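PDB 3B2M: pilin from Streptococcus pyogenes serotype M1, which forms the pilus shaft as stacked subunits joined by isopeptide bonds, the pilus being required for adhesion to host cells, bacterial aggregation and biofilm formation. Local coordinates for residues A[19-24]-A[149-154]; A[32-37]-A[73-78]; A[59-64]-A[83-88]. The protein carries 1 engineered substitution. All blocks are in the same frame, centred on the assembly; numbering follows the deposited sequence. Where two conformers were deposited one is given.

Contact 1 (A[19-24]-A[149-154]); sequences LTVTKN and VPIQFK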
loop_
_atom_site.group_PDB
_atom_site.type_symbol
_atom_site.label_atom_id
_atom_site.label_comp_id
_atom_site.label_asym_id
_atom_site.label_seq_id
_atom_site.Cartn_x
_atom_site.Cartn_y
_atom_site.Cartn_z
ATOM N N LEU A 19 -19.414 0.092 -16.537
ATOM C CA LEU A 19 -18.033 -0.392 -16.654
ATOM C C LEU A 19 -17.400 -0.559 -15.275
ATOM O O LEU A 19 -17.341 0.382 -14.486
ATOM C CB LEU A 19 -17.206 0.581 -17.492
ATOM C CG LEU A 19 -15.705 0.383 -17.673
ATOM C CD1 LEU A 19 -15.405 -0.822 -18.562
ATOM C CD2 LEU A 19 -15.133 1.659 -18.272
ATOM N N THR A 20 -16.930 -1.766 -14.999
ATOM C CA THR A 20 -16.277 -2.068 -13.737
ATOM C C THR A 20 -14.805 -1.689 -13.822
ATOM O O THR A 20 -14.152 -1.952 -14.816
ATOM C CB THR A 20 -16.450 -3.554 -13.401
ATOM O OG1 THR A 20 -17.849 -3.854 -13.356
ATOM C CG2 THR A 20 -15.838 -3.906 -12.054
ATOM N N VAL A 21 -14.306 -1.031 -12.789
ATOM C CA VAL A 21 -12.885 -0.747 -12.661
ATOM C C VAL A 21 -12.434 -1.572 -11.471
ATOM O O VAL A 21 -13.092 -1.570 -10.423
ATOM C CB VAL A 21 -12.587 0.772 -12.407
ATOM C CG1 VAL A 21 -11.106 1.013 -12.174
ATOM C CG2 VAL A 21 -13.071 1.652 -13.576
ATOM N N THR A 22 -11.322 -2.278 -11.638
ATOM C CA THR A 22 -10.788 -3.103 -10.586
ATOM C C THR A 22 -9.474 -2.550 -10.024
ATOM O O THR A 22 -8.567 -2.177 -10.762
ATOM C CB THR A 22 -10.601 -4.558 -11.076
ATOM O OG1 THR A 22 -11.878 -5.089 -11.480
ATOM C CG2 THR A 22 -10.014 -5.418 -10.004
ATOM N N LYS A 23 -9.383 -2.509 -8.701
ATOM C CA LYS A 23 -8.143 -2.146 -8.031
ATOM C C LYS A 23 -7.504 -3.349 -7.402
ATOM O O LYS A 23 -8.113 -4.036 -6.581
ATOM C CB LYS A 23 -8.400 -1.107 -6.942
ATOM C CG LYS A 23 -7.153 -0.629 -6.225
ATOM C CD LYS A 23 -6.225 0.133 -7.151
ATOM C CE LYS A 23 -4.888 0.329 -6.497
ATOM N NZ LYS A 23 -3.978 1.244 -7.223
ATOM N N ASN A 24 -6.258 -3.594 -7.784
ATOM C CA ASN A 24 -5.458 -4.594 -7.123
ATOM C C ASN A 24 -4.351 -3.893 -6.339
ATOM O O ASN A 24 -3.538 -3.153 -6.900
ATOM C CB ASN A 24 -4.868 -5.596 -8.141
ATOM C CG ASN A 24 -5.941 -6.527 -8.773
ATOM O OD1 ASN A 24 -6.572 -7.327 -8.075
ATOM N ND2 ASN A 24 -6.110 -6.445 -10.102
ATOM N N VAL A 149 -9.017 -5.830 -22.571
ATOM C CA VAL A 149 -8.771 -6.345 -21.225
ATOM C C VAL A 149 -9.727 -5.687 -20.228
ATOM O O VAL A 149 -10.185 -4.554 -20.465
ATOM C CB VAL A 149 -7.297 -6.071 -20.754
ATOM C CG1 VAL A 149 -6.289 -6.979 -21.489
ATOM C CG2 VAL A 149 -6.925 -4.576 -20.913
ATOM N N PRO A 150 -10.026 -6.384 -19.107
ATOM C CA PRO A 150 -10.788 -5.715 -18.046
ATOM C C PRO A 150 -9.975 -4.532 -17.543
ATOM O O PRO A 150 -8.756 -4.571 -17.580
ATOM C CB PRO A 150 -10.895 -6.779 -16.949
ATOM C CG PRO A 150 -10.647 -8.101 -17.645
ATOM C CD PRO A 150 -9.710 -7.791 -18.777
ATOM N N ILE A 151 -10.632 -3.466 -17.124
ATOM C CA ILE A 151 -9.891 -2.337 -16.603
ATOM C C ILE A 151 -9.480 -2.607 -15.155
ATOM O O ILE A 151 -10.324 -2.634 -14.246
ATOM C CB ILE A 151 -10.667 -1.022 -16.739
ATOM C CG1 ILE A 151 -10.748 -0.670 -18.220
ATOM C CG2 ILE A 151 -9.958 0.076 -15.990
ATOM C CD1 ILE A 151 -12.084 -0.304 -18.649
ATOM N N GLN A 152 -8.179 -2.833 -14.988
ATOM C CA GLN A 152 -7.589 -3.061 -13.678
ATOM C C GLN A 152 -6.414 -2.109 -13.461
ATOM O O GLN A 152 -5.596 -1.883 -14.373
ATOM C CB GLN A 152 -7.129 -4.526 -13.524
ATOM C CG GLN A 152 -8.227 -5.567 -13.749
ATOM C CD GLN A 152 -7.805 -6.979 -13.360
ATOM O OE1 GLN A 152 -7.506 -7.259 -12.185
ATOM N NE2 GLN A 152 -7.783 -7.885 -14.347
ATOM N N PHE A 153 -6.347 -1.536 -12.267
ATOM C CA PHE A 153 -5.195 -0.742 -11.864
ATOM C C PHE A 153 -4.491 -1.449 -10.715
ATOM O O PHE A 153 -5.133 -1.980 -9.792
ATOM C CB PHE A 153 -5.581 0.664 -11.432
ATOM C CG PHE A 153 -6.071 1.535 -12.561
ATOM C CD1 PHE A 153 -5.173 2.234 -13.361
ATOM C CD2 PHE A 153 -7.430 1.668 -12.809
ATOM C CE1 PHE A 153 -5.610 3.031 -14.382
ATOM C CE2 PHE A 153 -7.884 2.493 -13.824
ATOM C CZ PHE A 153 -6.970 3.173 -14.618
ATOM N N LYS A 154 -3.166 -1.420 -10.780
ATOM C CA LYS A 154 -2.318 -2.193 -9.883
ATOM C C LYS A 154 -1.375 -1.240 -9.186
ATOM O O LYS A 154 -0.443 -0.687 -9.797
ATOM C CB LYS A 154 -1.543 -3.271 -10.651
ATOM C CG LYS A 154 -0.727 -4.198 -9.738
ATOM C CD LYS A 154 -0.160 -5.417 -10.472
ATOM C CE LYS A 154 0.925 -5.073 -11.499
ATOM N NZ LYS A 154 1.678 -6.314 -11.920
HETATM O O HOH W 1 -12.089 -4.898 -14.097
#
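Thr22 to Asn24 pair with Gln152 to Lys154 as parallel neighbours in a sheet of the N-terminal, Ig-like beta-sandwich domain. Three backbone bonds form the ladder: Thr22 N to Ile151 O, Phe153 N to Thr22 O, and Asn24 N to Phe153 O, each 2.8 Å long. The tightly packed face carries Val21, Lys23, Ile151 and Phe153. Val21 CG1 lies at the edge of the Phe153 ring, 3.8 Å from CD2. The ring also meets Phe41 and Tyr120. Leu19 CD1 presses on Ile151 CD1 at 3.4 Å, closer than usual for two methyls. Lys23 runs its aliphatic chain past Phe153 O into this core. There NZ is covalently linked to Asn155 and hydrogen-bonded to Glu104, the residue that autocatalyses the isopeptide. The other face is looser and more polar. Thr22 and Gln152 lie side by side there. A water links Thr22 OG1 to Ile151 O. Asn24 has CG beside its backbone N (chi1 -70°), which turns ND2 toward Gln152, while OD1 bonds to Thr80. In one of the two Gln152 conformers the amide planes are 58° apart, and Gln152 OE1 takes a short, bent bond of 2.6 Å from Asn24 ND2, lying in the amide plane of Asn24.

Contact 2 (A[32-37]-A[73-78]); sequences ALIPNT and SDKGGS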
loop_
_atom_site.group_PDB
_atom_site.type_symbol
_atom_site.label_atom_id
_atom_site.label_comp_id
_atom_site.label_asym_id
_atom_site.label_seq_id
_atom_site.Cartn_x
_atom_site.Cartn_y
_atom_site.Cartn_z
ATOM N N ALA A 32 2.223 -7.111 4.995
ATOM C CA ALA A 32 2.078 -5.652 5.155
ATOM C C ALA A 32 0.752 -5.272 5.772
ATOM O O ALA A 32 -0.266 -5.945 5.553
ATOM C CB ALA A 32 2.250 -4.925 3.817
ATOM N N LEU A 33 0.772 -4.182 6.535
ATOM C CA LEU A 33 -0.457 -3.511 6.982
ATOM C C LEU A 33 -1.037 -2.695 5.842
ATOM O O LEU A 33 -0.280 -2.162 5.011
ATOM C CB LEU A 33 -0.140 -2.561 8.140
ATOM C CG LEU A 33 0.104 -3.147 9.536
ATOM C CD1 LEU A 33 1.408 -3.947 9.617
ATOM C CD2 LEU A 33 0.132 -1.991 10.521
ATOM N N ILE A 34 -2.367 -2.559 5.834
ATOM C CA ILE A 34 -3.081 -1.901 4.756
ATOM C C ILE A 34 -3.457 -0.495 5.212
ATOM O O ILE A 34 -4.127 -0.348 6.221
ATOM C CB ILE A 34 -4.367 -2.694 4.376
ATOM C CG1 ILE A 34 -4.049 -4.162 3.998
ATOM C CG2 ILE A 34 -5.198 -1.974 3.298
ATOM C CD1 ILE A 34 -3.013 -4.377 2.910
ATOM N N PRO A 35 -3.019 0.548 4.476
ATOM C CA PRO A 35 -3.331 1.906 4.925
ATOM C C PRO A 35 -4.785 2.277 4.651
ATOM O O PRO A 35 -5.413 1.751 3.720
ATOM C CB PRO A 35 -2.408 2.774 4.066
ATOM C CG PRO A 35 -2.244 1.992 2.812
ATOM C CD PRO A 35 -2.255 0.551 3.216
ATOM N N ASN A 36 -5.303 3.179 5.480
ATOM C CA ASN A 36 -6.595 3.781 5.249
ATOM C C ASN A 36 -6.468 4.800 4.134
ATOM O O ASN A 36 -5.829 5.849 4.318
ATOM C CB ASN A 36 -7.085 4.464 6.518
ATOM C CG ASN A 36 -7.203 3.512 7.666
ATOM O OD1 ASN A 36 -8.005 2.599 7.638
ATOM N ND2 ASN A 36 -6.394 3.712 8.674
ATOM N N THR A 37 -7.083 4.498 2.992
ATOM C CA THR A 37 -6.990 5.373 1.832
ATOM C C THR A 37 -7.965 5.021 0.695
ATOM O O THR A 37 -8.498 3.909 0.620
ATOM C CB THR A 37 -5.533 5.391 1.256
ATOM O OG1 THR A 37 -5.357 6.525 0.388
ATOM C CG2 THR A 37 -5.207 4.089 0.500
ATOM N N SER A 73 -8.465 -2.824 8.326
ATOM C CA SER A 73 -9.168 -4.098 8.535
ATOM C C SER A 73 -9.247 -4.993 7.299
ATOM O O SER A 73 -9.688 -6.136 7.395
ATOM C CB SER A 73 -10.580 -3.843 9.068
ATOM O OG SER A 73 -11.301 -3.061 8.135
ATOM N N ASP A 74 -8.834 -4.467 6.148
ATOM C CA ASP A 74 -8.737 -5.243 4.912
ATOM C C ASP A 74 -7.562 -6.212 4.913
ATOM O O ASP A 74 -7.460 -7.069 4.032
ATOM C CB ASP A 74 -8.603 -4.322 3.705
ATOM C CG ASP A 74 -9.902 -3.663 3.344
ATOM O OD1 ASP A 74 -10.922 -4.376 3.283
ATOM O OD2 ASP A 74 -9.913 -2.432 3.132
ATOM N N LYS A 75 -6.673 -6.066 5.888
ATOM C CA LYS A 75 -5.513 -6.926 5.986
ATOM C C LYS A 75 -5.948 -8.380 6.154
ATOM O O LYS A 75 -6.825 -8.691 6.978
ATOM C CB LYS A 75 -4.596 -6.496 7.135
ATOM C CG LYS A 75 -3.238 -7.171 7.088
ATOM C CD LYS A 75 -2.454 -7.011 8.367
ATOM C CE LYS A 75 -1.265 -7.960 8.351
ATOM N NZ LYS A 75 -0.273 -7.659 9.411
ATOM N N GLY A 76 -5.325 -9.245 5.356
ATOM C CA GLY A 76 -5.635 -10.668 5.322
ATOM C C GLY A 76 -6.643 -11.001 4.234
ATOM O O GLY A 76 -6.781 -12.163 3.843
ATOM N N GLY A 77 -7.351 -9.973 3.757
ATOM C CA GLY A 77 -8.371 -10.110 2.719
ATOM C C GLY A 77 -7.743 -10.331 1.359
ATOM O O GLY A 77 -6.596 -10.801 1.266
ATOM N N SER A 78 -8.490 -9.995 0.304
ATOM C CA SER A 78 -8.011 -10.179 -1.064
ATOM C C SER A 78 -7.270 -8.946 -1.583
ATOM O O SER A 78 -6.446 -9.049 -2.493
ATOM C CB SER A 78 -9.153 -10.578 -2.016
ATOM O OG SER A 78 -9.971 -9.476 -2.394
#
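Ile34 and Lys75 make the main apolar touch between these two loops. Ile34 CG1 rests against the backbone of Lys75, 3.7 Å from CA, and against its CB at 3.9 Å. The other branch, CG2, meets Asp74 CB at 4.2 Å, and these two side chains cross at about a right angle. The lysine chain runs along polar backbone. With all four torsions near 180°, Lys75 stays straight and lies alongside Ala32 O, with CG, CD and CE all near it, CG at 3.6 Å. Its NZ ends near Leu33 CD1 and hydrogen-bonds to Asn31 O. The segments are connecting loops of the N-terminal beta-sandwich domain, on the side facing the C-terminal domain. Residues 32-37 lead into strand 37-45. The loop of residues 73-78 runs toward strand 80-86. Lys75 and Leu33 both touch Asn234 of strand 229-236. Polar bonds within and around the second loop fix its shape. Gly77 N bonds to Asp74 O at 2.9 Å and closes a type II turn. Gly76 takes the third position of the turn with a positive phi of 94°, where a CB would press on the carbonyl of Lys75. The Asp74 carboxylate is held by Thr71 N through OD2 and by a salt bridge to Lys81 through OD1.

Contact 3 (A[59-64]-A[83-88]); sequences VALNTP and AEFDFS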
loop_
_atom_site.group_PDB
_atom_site.type_symbol
_atom_site.label_atom_id
_atom_site.label_comp_id
_atom_site.label_asym_id
_atom_site.label_seq_id
_atom_site.Cartn_x
_atom_site.Cartn_y
_atom_site.Cartn_z
ATOM N N VAL A 59 -19.114 11.422 -24.696
ATOM C CA VAL A 59 -19.968 12.422 -24.044
ATOM C C VAL A 59 -19.651 12.391 -22.542
ATOM O O VAL A 59 -19.757 11.341 -21.886
ATOM C CB VAL A 59 -21.464 12.171 -24.308
ATOM C CG1 VAL A 59 -22.337 13.314 -23.729
ATOM C CG2 VAL A 59 -21.715 12.042 -25.800
ATOM N N ALA A 60 -19.232 13.547 -22.028
ATOM C CA ALA A 60 -18.832 13.716 -20.638
ATOM C C ALA A 60 -19.928 13.225 -19.702
ATOM O O ALA A 60 -21.115 13.541 -19.892
ATOM C CB ALA A 60 -18.512 15.179 -20.364
ATOM N N LEU A 61 -19.525 12.420 -18.727
ATOM C CA LEU A 61 -20.426 11.904 -17.701
ATOM C C LEU A 61 -20.703 12.975 -16.661
ATOM O O LEU A 61 -19.879 13.867 -16.443
ATOM C CB LEU A 61 -19.816 10.692 -17.016
ATOM C CG LEU A 61 -20.009 9.285 -17.612
ATOM C CD1 LEU A 61 -19.400 9.115 -18.992
ATOM C CD2 LEU A 61 -19.439 8.243 -16.662
ATOM N N ASN A 62 -21.865 12.875 -16.019
ATOM C CA ASN A 62 -22.233 13.776 -14.922
ATOM C C ASN A 62 -21.380 13.518 -13.688
ATOM O O ASN A 62 -21.079 14.441 -12.931
ATOM C CB ASN A 62 -23.717 13.649 -14.573
ATOM C CG ASN A 62 -24.532 14.805 -15.086
ATOM O OD1 ASN A 62 -25.031 15.611 -14.303
ATOM N ND2 ASN A 62 -24.661 14.913 -16.413
ATOM N N THR A 63 -20.999 12.257 -13.497
ATOM C CA THR A 63 -20.142 11.837 -12.389
ATOM C C THR A 63 -18.921 11.054 -12.929
ATOM O O THR A 63 -18.903 9.816 -12.908
ATOM C CB THR A 63 -20.958 11.033 -11.345
ATOM O OG1 THR A 63 -22.094 11.808 -10.949
ATOM C CG2 THR A 63 -20.143 10.745 -10.110
ATOM N N PRO A 64 -17.892 11.792 -13.398
ATOM C CA PRO A 64 -16.734 11.278 -14.111
ATOM C C PRO A 64 -15.620 10.728 -13.213
ATOM O O PRO A 64 -14.552 10.387 -13.708
ATOM C CB PRO A 64 -16.218 12.522 -14.826
ATOM C CG PRO A 64 -16.479 13.565 -13.883
ATOM C CD PRO A 64 -17.804 13.254 -13.260
ATOM N N ALA A 83 -14.917 -0.632 -8.376
ATOM C CA ALA A 83 -15.850 0.468 -8.558
ATOM C C ALA A 83 -16.454 0.316 -9.953
ATOM O O ALA A 83 -16.092 -0.592 -10.689
ATOM C CB ALA A 83 -15.133 1.798 -8.413
ATOM N N GLU A 84 -17.355 1.217 -10.318
ATOM C CA GLU A 84 -18.077 1.125 -11.574
ATOM C C GLU A 84 -18.345 2.524 -12.133
ATOM O O GLU A 84 -18.591 3.445 -11.369
ATOM C CB GLU A 84 -19.403 0.465 -11.265
ATOM C CG GLU A 84 -20.017 -0.332 -12.352
ATOM C CD GLU A 84 -21.217 -1.089 -11.821
ATOM O OE1 GLU A 84 -22.096 -0.433 -11.214
ATOM O OE2 GLU A 84 -21.276 -2.332 -11.993
ATOM N N PHE A 85 -18.279 2.688 -13.454
ATOM C CA PHE A 85 -18.815 3.884 -14.104
ATOM C C PHE A 85 -20.175 3.555 -14.716
ATOM O O PHE A 85 -20.329 2.506 -15.344
ATOM C CB PHE A 85 -17.896 4.368 -15.227
ATOM C CG PHE A 85 -16.609 4.981 -14.752
ATOM C CD1 PHE A 85 -16.608 6.205 -14.091
ATOM C CD2 PHE A 85 -15.389 4.328 -14.979
ATOM C CE1 PHE A 85 -15.422 6.773 -13.657
ATOM C CE2 PHE A 85 -14.196 4.898 -14.542
ATOM C CZ PHE A 85 -14.216 6.130 -13.886
ATOM N N ASP A 86 -21.148 4.455 -14.554
ATOM C CA ASP A 86 -22.487 4.251 -15.117
ATOM C C ASP A 86 -22.728 5.130 -16.348
ATOM O O ASP A 86 -22.627 6.355 -16.287
ATOM C CB ASP A 86 -23.560 4.491 -14.045
ATOM C CG ASP A 86 -24.965 4.034 -14.480
ATOM O OD1 ASP A 86 -25.132 3.470 -15.591
ATOM O OD2 ASP A 86 -25.918 4.240 -13.697
ATOM N N PHE A 87 -23.038 4.490 -17.467
ATOM C CA PHE A 87 -23.325 5.189 -18.719
ATOM C C PHE A 87 -24.809 5.218 -19.092
ATOM O O PHE A 87 -25.151 5.593 -20.212
ATOM C CB PHE A 87 -22.572 4.520 -19.865
ATOM C CG PHE A 87 -21.106 4.762 -19.854
ATOM C CD1 PHE A 87 -20.568 5.824 -20.569
ATOM C CD2 PHE A 87 -20.251 3.918 -19.142
ATOM C CE1 PHE A 87 -19.205 6.048 -20.568
ATOM C CE2 PHE A 87 -18.891 4.136 -19.134
ATOM C CZ PHE A 87 -18.368 5.213 -19.856
ATOM N N SER A 88 -25.693 4.823 -18.182
ATOM C CA SER A 88 -27.127 4.732 -18.518
ATOM C C SER A 88 -27.850 6.085 -18.676
ATOM O O SER A 88 -28.830 6.177 -19.416
ATOM C CB SER A 88 -27.869 3.840 -17.519
ATOM O OG SER A 88 -27.736 4.329 -16.196
#
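Leu61 and Phe87 bring the two backbones nearest at one end, with Leu61 CA 7.4 Å from Phe87 CA; Pro64 and Phe85 do so at the other, with Pro64 CA 7.7 Å from Phe85 CA. Segment 59-64 is an irregular loop. Segment 83-88 is the end of strand 80-86, followed by a turn. The backbones are too far apart for strand pairing, and side chains fill the distance between them. As the strand ends, Asp86 OD1 accepts from Ser88 N at 3.0 Å, which makes an Asx turn. Ser88 OG donates to the same oxygen, Asp86 OD1, at 2.8 Å. Both donors approach from one face of the carboxylate, the backbone N from well above its plane (54°), so one oxygen takes two bonds, and the hydroxyl bond adds to the turn.

Leu61 carries most of the contact. Its CB points toward the strand, and both methyls meet Phe87. Leu61 CD2 lies over one face of the Phe87 ring, while CD1 comes closer, 3.5 Å from CE1. Leu61 CD2 also reaches Asp86 O at 3.7 Å and, more distantly, Phe85 CD1. The Leu61 and Phe87 side chains cross at about a right angle. Besides Leu61 CD2, the Phe85 ring meets two loop carbonyls. Pro64 O is 3.7 Å from Phe85 CE1, approaching obliquely, while Thr63 O sits near the ring plane at the edge, a longer contact to CD1.

The cluster covers the edge of the hydrophobic core of the N-terminal Ig-like beta-sandwich, with Phe85 and Phe87 buried and Leu61 partly exposed. All three touch Ile43 of strand 37-45. Tyr100 of strand 96-105 meets Leu61 and sets its ring edge-to-face with Phe87. Phe85 also packs on Val21 of strand 18-27, to which its own strand pairs antiparallel, and on Val102 of strand 96-105.

All three contacts lie in the N-terminal domain. Contacts 1 and 3 share a sheet: strands 18-27 and 80-86 are neighbours in it, and Leu19 O meets Phe85 N at 2.7 Å, a probable hydrogen bond. These two strands bring the apolar parts of both contacts to one core. Contact 1 combines a backbone ladder with a buried lysine and a polar outer face. Contact 3 depends on side-chain packing and lies farthest from the chain's centre, with a buried inside and an exposed outer rim. Contact 2 joins loops near the middle of the molecule. Its centre is about 28 Å from that of contact 3, and it combines buried apolar packing with an exposed turn.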